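Local coordinates for protein epoxyqueuosine reductase (Streptococcus thermophilus, PDB 5D6S) that belongs to the epoxyqueuosine reductase (QueG) family and carries a cobalamin and two iron/sulfur clusters in one chain, at residues S60-V65 and N77-I82; I265-I268 and Y272-G275; D374-L379 and A388-V393. One frame throughout, in Å; residues are numbered along the deposited sequence.

Contact 1 of 3, residues S60-V65 and N77-I82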
# COMPACT_ATOMS: atom_id res chain seq x y z
N SER A 60 9.78 10.10 -18.02
CA SER A 60 9.77 10.18 -16.56
C SER A 60 9.92 8.82 -15.85
O SER A 60 10.47 8.75 -14.76
CB SER A 60 8.50 10.89 -16.07
OG SER A 60 7.37 10.04 -16.18
N LEU A 61 9.41 7.76 -16.46
CA LEU A 61 9.65 6.41 -15.96
C LEU A 61 11.13 6.14 -15.89
O LEU A 61 11.65 5.70 -14.85
CB LEU A 61 8.99 5.35 -16.84
CG LEU A 61 7.46 5.26 -16.85
CD1 LEU A 61 6.99 3.99 -17.54
CD2 LEU A 61 6.88 5.28 -15.44
N ARG A 62 11.81 6.43 -16.99
CA ARG A 62 13.27 6.27 -17.09
C ARG A 62 14.03 7.17 -16.17
O ARG A 62 15.11 6.80 -15.68
CB ARG A 62 13.74 6.57 -18.50
CG ARG A 62 13.36 5.51 -19.52
CD ARG A 62 14.32 5.51 -20.70
NE ARG A 62 13.75 4.76 -21.82
CZ ARG A 62 13.69 3.44 -21.89
NH1 ARG A 62 13.13 2.87 -22.95
NH2 ARG A 62 14.18 2.68 -20.91
N LEU A 63 13.50 8.36 -15.93
CA LEU A 63 14.15 9.30 -15.04
C LEU A 63 14.04 8.85 -13.57
O LEU A 63 14.95 9.08 -12.77
CB LEU A 63 13.58 10.71 -15.22
CG LEU A 63 14.37 11.82 -14.52
CD1 LEU A 63 15.77 11.98 -15.11
CD2 LEU A 63 13.60 13.14 -14.55
N GLY A 64 12.90 8.25 -13.22
CA GLY A 64 12.69 7.67 -11.88
C GLY A 64 13.76 6.63 -11.55
O GLY A 64 14.45 6.71 -10.54
N VAL A 65 13.92 5.67 -12.46
CA VAL A 65 14.96 4.67 -12.32
C VAL A 65 16.37 5.26 -12.26
O VAL A 65 17.16 4.87 -11.40
CB VAL A 65 14.92 3.64 -13.45
CG1 VAL A 65 16.17 2.76 -13.44
CG2 VAL A 65 13.66 2.80 -13.32
N ASN A 77 11.00 -4.03 -16.99
CA ASN A 77 11.09 -3.78 -18.42
C ASN A 77 10.24 -2.58 -18.84
O ASN A 77 9.01 -2.66 -18.96
CB ASN A 77 10.66 -5.05 -19.16
CG ASN A 77 10.76 -4.91 -20.67
OD1 ASN A 77 11.24 -3.91 -21.21
ND2 ASN A 77 10.31 -5.93 -21.36
N ILE A 78 10.90 -1.46 -19.09
CA ILE A 78 10.19 -0.20 -19.40
C ILE A 78 9.36 -0.27 -20.68
O ILE A 78 8.27 0.26 -20.72
CB ILE A 78 11.15 1.00 -19.40
CG1 ILE A 78 11.46 1.39 -17.94
CG2 ILE A 78 10.57 2.19 -20.14
CD1 ILE A 78 12.90 1.77 -17.69
N GLU A 79 9.87 -0.97 -21.70
CA GLU A 79 9.12 -1.17 -22.95
C GLU A 79 7.79 -1.84 -22.71
O GLU A 79 6.76 -1.37 -23.19
CB GLU A 79 9.91 -2.00 -23.95
CG GLU A 79 10.93 -1.21 -24.76
CD GLU A 79 12.18 -0.86 -23.96
OE1 GLU A 79 12.39 -1.43 -22.86
OE2 GLU A 79 12.96 0.00 -24.44
N GLU A 80 7.79 -2.93 -21.94
CA GLU A 80 6.54 -3.67 -21.63
C GLU A 80 5.51 -2.79 -20.89
O GLU A 80 4.31 -3.09 -20.83
CB GLU A 80 6.84 -4.96 -20.83
CG GLU A 80 7.23 -6.14 -21.71
CD GLU A 80 7.71 -7.38 -20.97
OE1 GLU A 80 8.17 -8.31 -21.67
OE2 GLU A 80 7.64 -7.45 -19.72
N ARG A 81 6.02 -1.70 -20.33
CA ARG A 81 5.24 -0.79 -19.53
C ARG A 81 4.40 0.20 -20.35
O ARG A 81 3.30 0.59 -19.94
CB ARG A 81 6.19 -0.02 -18.65
CG ARG A 81 5.63 0.23 -17.28
CD ARG A 81 6.25 -0.65 -16.23
NE ARG A 81 6.39 0.18 -15.05
CZ ARG A 81 5.41 0.50 -14.20
NH1 ARG A 81 5.69 1.32 -13.21
NH2 ARG A 81 4.19 0.00 -14.31
N ILE A 82 4.94 0.60 -21.50
CA ILE A 82 4.34 1.63 -22.36
C ILE A 82 3.71 1.09 -23.67
O ILE A 82 2.86 1.75 -24.26
CB ILE A 82 5.35 2.72 -22.75
CG1 ILE A 82 6.76 2.17 -22.83
CG2 ILE A 82 5.33 3.86 -21.74
CD1 ILE A 82 7.68 3.01 -23.66

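Contact 2 of 3, residues I265-I268 and Y272-G275. With SF4 (iron/sulfur cluster), chain G.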
# COMPACT_ATOMS: atom_id res chain seq x y z
N ILE A 265 -1.96 9.42 4.40
CA ILE A 265 -1.93 10.84 4.72
C ILE A 265 -2.26 11.72 3.48
O ILE A 265 -2.99 12.69 3.59
CB ILE A 265 -0.59 11.20 5.44
CG1 ILE A 265 -0.61 10.58 6.85
CG2 ILE A 265 -0.36 12.71 5.56
CD1 ILE A 265 0.75 10.44 7.52
N CYS A 266 -1.72 11.37 2.32
CA CYS A 266 -1.88 12.16 1.09
C CYS A 266 -3.26 12.01 0.47
O CYS A 266 -3.59 12.69 -0.50
CB CYS A 266 -0.79 11.82 0.05
SG CYS A 266 -0.46 10.06 -0.24
N GLN A 267 -4.07 11.11 1.03
CA GLN A 267 -5.46 10.92 0.62
C GLN A 267 -6.47 11.48 1.64
O GLN A 267 -7.49 12.05 1.27
CB GLN A 267 -5.75 9.42 0.44
CG GLN A 267 -5.13 8.79 -0.81
CD GLN A 267 -5.38 7.29 -0.88
OE1 GLN A 267 -4.62 6.50 -0.30
NE2 GLN A 267 -6.42 6.89 -1.58
N ILE A 268 -6.20 11.27 2.93
CA ILE A 268 -6.98 11.88 3.99
C ILE A 268 -6.99 13.42 3.85
O ILE A 268 -8.00 14.06 4.11
CB ILE A 268 -6.41 11.46 5.37
CG1 ILE A 268 -6.79 10.00 5.66
CG2 ILE A 268 -6.93 12.37 6.49
CD1 ILE A 268 -6.05 9.38 6.84
N TYR A 272 -11.18 15.90 -2.37
CA TYR A 272 -12.08 14.95 -3.03
C TYR A 272 -12.49 13.78 -2.16
O TYR A 272 -13.40 13.03 -2.52
CB TYR A 272 -11.48 14.40 -4.31
CG TYR A 272 -11.42 15.38 -5.45
CD1 TYR A 272 -10.36 16.27 -5.57
CD2 TYR A 272 -12.45 15.42 -6.40
CE1 TYR A 272 -10.31 17.17 -6.64
CE2 TYR A 272 -12.41 16.31 -7.46
CZ TYR A 272 -11.34 17.18 -7.59
OH TYR A 272 -11.32 18.04 -8.65
N ASN A 273 -11.80 13.59 -1.03
CA ASN A 273 -12.16 12.51 -0.09
C ASN A 273 -12.97 13.03 1.09
O ASN A 273 -13.50 12.25 1.88
CB ASN A 273 -10.91 11.75 0.38
CG ASN A 273 -10.29 10.87 -0.72
OD1 ASN A 273 -11.00 10.10 -1.36
ND2 ASN A 273 -8.98 10.99 -0.93
N ARG A 274 -13.08 14.36 1.17
CA ARG A 274 -13.85 15.09 2.19
C ARG A 274 -15.10 14.34 2.68
O ARG A 274 -15.24 14.12 3.88
CB ARG A 274 -14.23 16.48 1.65
CG ARG A 274 -14.79 17.46 2.66
CD ARG A 274 -13.76 17.93 3.67
NE ARG A 274 -14.44 18.86 4.57
CZ ARG A 274 -14.38 18.85 5.91
NH1 ARG A 274 -13.60 18.00 6.57
NH2 ARG A 274 -15.09 19.73 6.60
N GLY A 275 -15.98 13.95 1.77
CA GLY A 275 -17.24 13.35 2.19
C GLY A 275 -17.71 12.15 1.41
O GLY A 275 -18.74 12.21 0.75
FE1 SF4 G . 3.64 8.33 0.82
FE2 SF4 G . 2.38 9.08 2.94
FE3 SF4 G . 1.51 9.78 0.58
FE4 SF4 G . 3.64 10.85 1.52
S1 SF4 G . 1.71 10.98 2.30
S2 SF4 G . 3.35 10.05 -0.38
S3 SF4 G . 4.42 9.17 2.62
S4 SF4 G . 1.67 7.83 1.37

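Contact 3 of 3, residues D374-L379 and A388-V393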
# COMPACT_ATOMS: atom_id res chain seq x y z
N ASP A 374 22.05 -1.47 33.76
CA ASP A 374 22.85 -2.70 33.81
C ASP A 374 22.39 -3.71 32.73
O ASP A 374 23.22 -4.38 32.11
CB ASP A 374 22.84 -3.33 35.21
CG ASP A 374 23.52 -2.44 36.29
OD1 ASP A 374 23.92 -1.29 35.98
OD2 ASP A 374 23.66 -2.91 37.45
N TYR A 375 21.07 -3.83 32.51
CA TYR A 375 20.55 -4.75 31.48
C TYR A 375 21.16 -4.38 30.16
O TYR A 375 21.69 -5.23 29.45
CB TYR A 375 19.01 -4.68 31.37
CG TYR A 375 18.45 -5.38 30.15
CD1 TYR A 375 18.49 -6.76 30.04
CD2 TYR A 375 17.91 -4.67 29.08
CE1 TYR A 375 18.02 -7.43 28.91
CE2 TYR A 375 17.42 -5.33 27.94
CZ TYR A 375 17.47 -6.72 27.87
OH TYR A 375 16.98 -7.43 26.77
N MET A 376 21.03 -3.09 29.82
CA MET A 376 21.43 -2.56 28.51
C MET A 376 22.93 -2.63 28.35
O MET A 376 23.41 -3.12 27.35
CB MET A 376 20.93 -1.11 28.35
CG MET A 376 21.14 -0.46 27.00
SD MET A 376 20.33 -1.27 25.62
CE MET A 376 18.60 -1.01 26.04
N ARG A 377 23.65 -2.16 29.37
CA ARG A 377 25.11 -2.23 29.36
C ARG A 377 25.56 -3.66 29.07
O ARG A 377 26.55 -3.89 28.38
CB ARG A 377 25.69 -1.75 30.72
CG ARG A 377 27.21 -1.56 30.75
CD ARG A 377 27.73 -1.10 32.12
NE ARG A 377 27.01 0.08 32.66
CZ ARG A 377 26.16 0.07 33.69
NH1 ARG A 377 25.91 -1.05 34.36
NH2 ARG A 377 25.57 1.20 34.08
N GLY A 378 24.81 -4.62 29.61
CA GLY A 378 25.17 -6.04 29.57
C GLY A 378 24.79 -6.86 28.35
O GLY A 378 25.14 -8.04 28.26
N LEU A 379 24.09 -6.26 27.39
CA LEU A 379 23.89 -6.90 26.09
C LEU A 379 25.20 -6.77 25.36
O LEU A 379 25.91 -5.78 25.54
CB LEU A 379 22.84 -6.16 25.26
CG LEU A 379 21.44 -5.95 25.85
CD1 LEU A 379 20.61 -5.07 24.94
CD2 LEU A 379 20.75 -7.27 26.08
N ALA A 388 24.76 -1.35 16.20
CA ALA A 388 24.54 0.05 15.89
C ALA A 388 23.46 0.68 16.76
O ALA A 388 23.65 1.77 17.31
CB ALA A 388 24.21 0.20 14.42
N GLU A 389 22.32 0.01 16.88
CA GLU A 389 21.19 0.55 17.67
C GLU A 389 21.57 0.59 19.14
O GLU A 389 21.21 1.53 19.84
CB GLU A 389 19.91 -0.30 17.48
CG GLU A 389 19.35 -0.33 16.07
CD GLU A 389 18.98 1.05 15.53
OE1 GLU A 389 19.18 1.29 14.32
OE2 GLU A 389 18.52 1.92 16.32
N TRP A 390 22.29 -0.42 19.58
CA TRP A 390 22.75 -0.50 20.95
C TRP A 390 23.67 0.66 21.31
O TRP A 390 23.50 1.27 22.37
CB TRP A 390 23.48 -1.83 21.17
CG TRP A 390 24.10 -2.02 22.51
CD1 TRP A 390 23.45 -2.23 23.68
CD2 TRP A 390 25.49 -2.07 22.81
NE1 TRP A 390 24.34 -2.41 24.70
CE2 TRP A 390 25.61 -2.32 24.19
CE3 TRP A 390 26.64 -1.93 22.04
CZ2 TRP A 390 26.82 -2.42 24.82
CZ3 TRP A 390 27.87 -2.04 22.68
CH2 TRP A 390 27.95 -2.29 24.04
N GLU A 391 24.65 0.93 20.46
CA GLU A 391 25.55 2.07 20.69
C GLU A 391 24.77 3.37 20.89
O GLU A 391 25.12 4.18 21.72
CB GLU A 391 26.53 2.24 19.53
CG GLU A 391 27.63 1.21 19.54
CD GLU A 391 28.46 1.23 18.27
OE1 GLU A 391 28.42 2.25 17.54
OE2 GLU A 391 29.16 0.21 18.01
N LEU A 392 23.73 3.56 20.10
CA LEU A 392 22.93 4.77 20.20
C LEU A 392 22.18 4.87 21.52
O LEU A 392 22.07 5.96 22.08
CB LEU A 392 21.93 4.87 19.03
CG LEU A 392 22.54 5.39 17.73
CD1 LEU A 392 21.70 5.01 16.51
CD2 LEU A 392 22.70 6.90 17.78
N VAL A 393 21.61 3.76 21.99
CA VAL A 393 20.86 3.79 23.26
C VAL A 393 21.84 4.04 24.38
O VAL A 393 21.66 4.94 25.17
CB VAL A 393 20.05 2.50 23.50
CG1 VAL A 393 19.52 2.48 24.91
CG2 VAL A 393 18.89 2.39 22.52

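Contact 1 of 3, residues S60-V65 and N77-I82
Two helical elements at the cobalamin pocket meet here: helix 55-67, through Arg62 and Leu61, and the short helix 78-82, through Ile78, Glu79 and Arg81. The axes of 60-65 and 78-82 run roughly antiparallel, at 147°, and come no closer than 11.3 Å. Side chains rather than backbones therefore fill the gap. Arg62 reaches across with its chain extended from CG to NE. Its guanidinium lies against Ile78, whose CG2 sits over one face, displaced from the centre of the group. Ile78 CD1 comes within 3.6 Å of Arg62 NH2. At the edge of the same guanidinium, Glu79 OE2 accepts from Arg62 NH1 at 3.2 Å, as part of a salt bridge. The bond is bent (146°). The carboxylate is turned by 47° against the guanidinium, and NH1 approaches OE2 from above the carboxylate plane. Glu58, one turn back on helix 55-67, forms a further salt bridge with Arg62 NE, so the guanidinium has two acidic partners. The i to i+4 backbone bonds of helix 78-82 are weak, and the helix starts at an N-cap: Asn77 OD1 accepts from Glu79 N in a weak capping bond of 3.3 Å. Deeper in, both Leu61 and Arg81 belong to the cobalamin pocket. Leu61 CD1 meets the aliphatic part of Arg81, at CG, with 4.0 Å between them. The Arg81 chain bends at chi2 and chi3 on its way to the ligand, where NH1 donates to cobalamin. Its NH2 donates to the carbonyl oxygen of Ala160.

Contact 2 of 3, residues I265-I268 and Y272-G275
The side-chain amide nitrogen of Asn273 is shared between two acceptors, Gln267 O and Ser188 OG. The bond across the contact runs from Asn273 ND2 to Gln267 O and measures 2.9 Å. It is moderately bent, with 150° at the hydrogen. The donor stands above the carbonyl plane, 35° out of it. Asn273 CG is anti to its own carbonyl carbon (chi1 -71°), which carries the amide toward the helix. Asn273 ND2 also lies 3.8 Å from Gln267 CB, so the amide rests beside the root of the glutamine side chain. Ser188 OG bonds to Gln267 NE2 as well, and thus links both amide side chains.

Helix 265-268 is a single short turn in the 4Fe-4S double cluster binding domain. It carries a cluster ligand: Cys266 SG binds iron FE3 at 2.1 Å. The Cys266 side chain leaves the backbone away from 272-275, and its sulfur, set between the backbone N and the carbonyl carbon, is thereby brought to the iron. Ile265 packs beside the cluster, with CB 3.9 Å from sulfide S1. Cys266 and Gln267 also touch cobalamin, so this turn borders both the cluster and cobalamin. In the loop 272-275, Tyr272 touches the other cluster. Tyr272 OH bonds to the carbonyl oxygen of Gly210, and its ring meets that of Phe174.

Contact 3 of 3, residues D374-L379 and A388-V393
Trp390 NE1 donates to Met376 O at 2.9 Å, and the bond is nearly straight (169°). The oxygen lies close to the indole plane, at the ring edge. The indole nitrogen stands above the carbonyl plane. Leu379 N bonds to Met376 O from the opposite face, so two donors grip this oxygen near the end of helix 370-377. Met376 SD meets the same tryptophan edge, 3.8 Å from Trp390 CD1 and 4.8 Å from the centroid of the five-membered ring, a Met-aromatic contact. Bends at chi2 and chi3 bring the methyl back toward helix 384-396, where Met376 CE lies 3.8 Å from Val393 CG1. Leu379 adds a looser apolar touch, with CD1 4.2 Å from Trp390 CD1. With CG anti to the backbone N (chi1 176°), the Trp390 indole extends from helix 384-396 far enough to bring NE1 to Met376 O. The contact thus joins 370-377 and 384-396, the last two helices of the chain.

Farther out, Pro381 touches Trp390, Trp397 touches Met376, and Ile345 of helix 338-347 touches Leu379. Within helix 370-377, Arg377 NH1 and Asp374 OD1 form a salt bridge of 2.6 Å. Between side chains the contacts across are apolar or sulfur-aromatic, and the one hydrogen bond satisfies the indole N-H at a backbone carbonyl while the ring edge packs against the methionine.

In the fold
The three contacts follow one another along the chain and do not touch. No two of them share a helix. Contact 2 is buried, with its centre about 16 Å from the centre of the chain. Contact 1 is partly buried at about 21 Å, and contact 3 is also partly buried but far out, at about 34 Å. Contacts 1 and 2 both hold residues of the cobalamin pocket, although their nearest atoms are about 17 Å apart. Contact 3 joins two helices near the C-terminus and holds no ligand residue. Chemistry differs accordingly: charged groups and aliphatic chains in contact 1, amides and a metal-bound thiolate in contact 2, and an indole with apolar neighbours in contact 3.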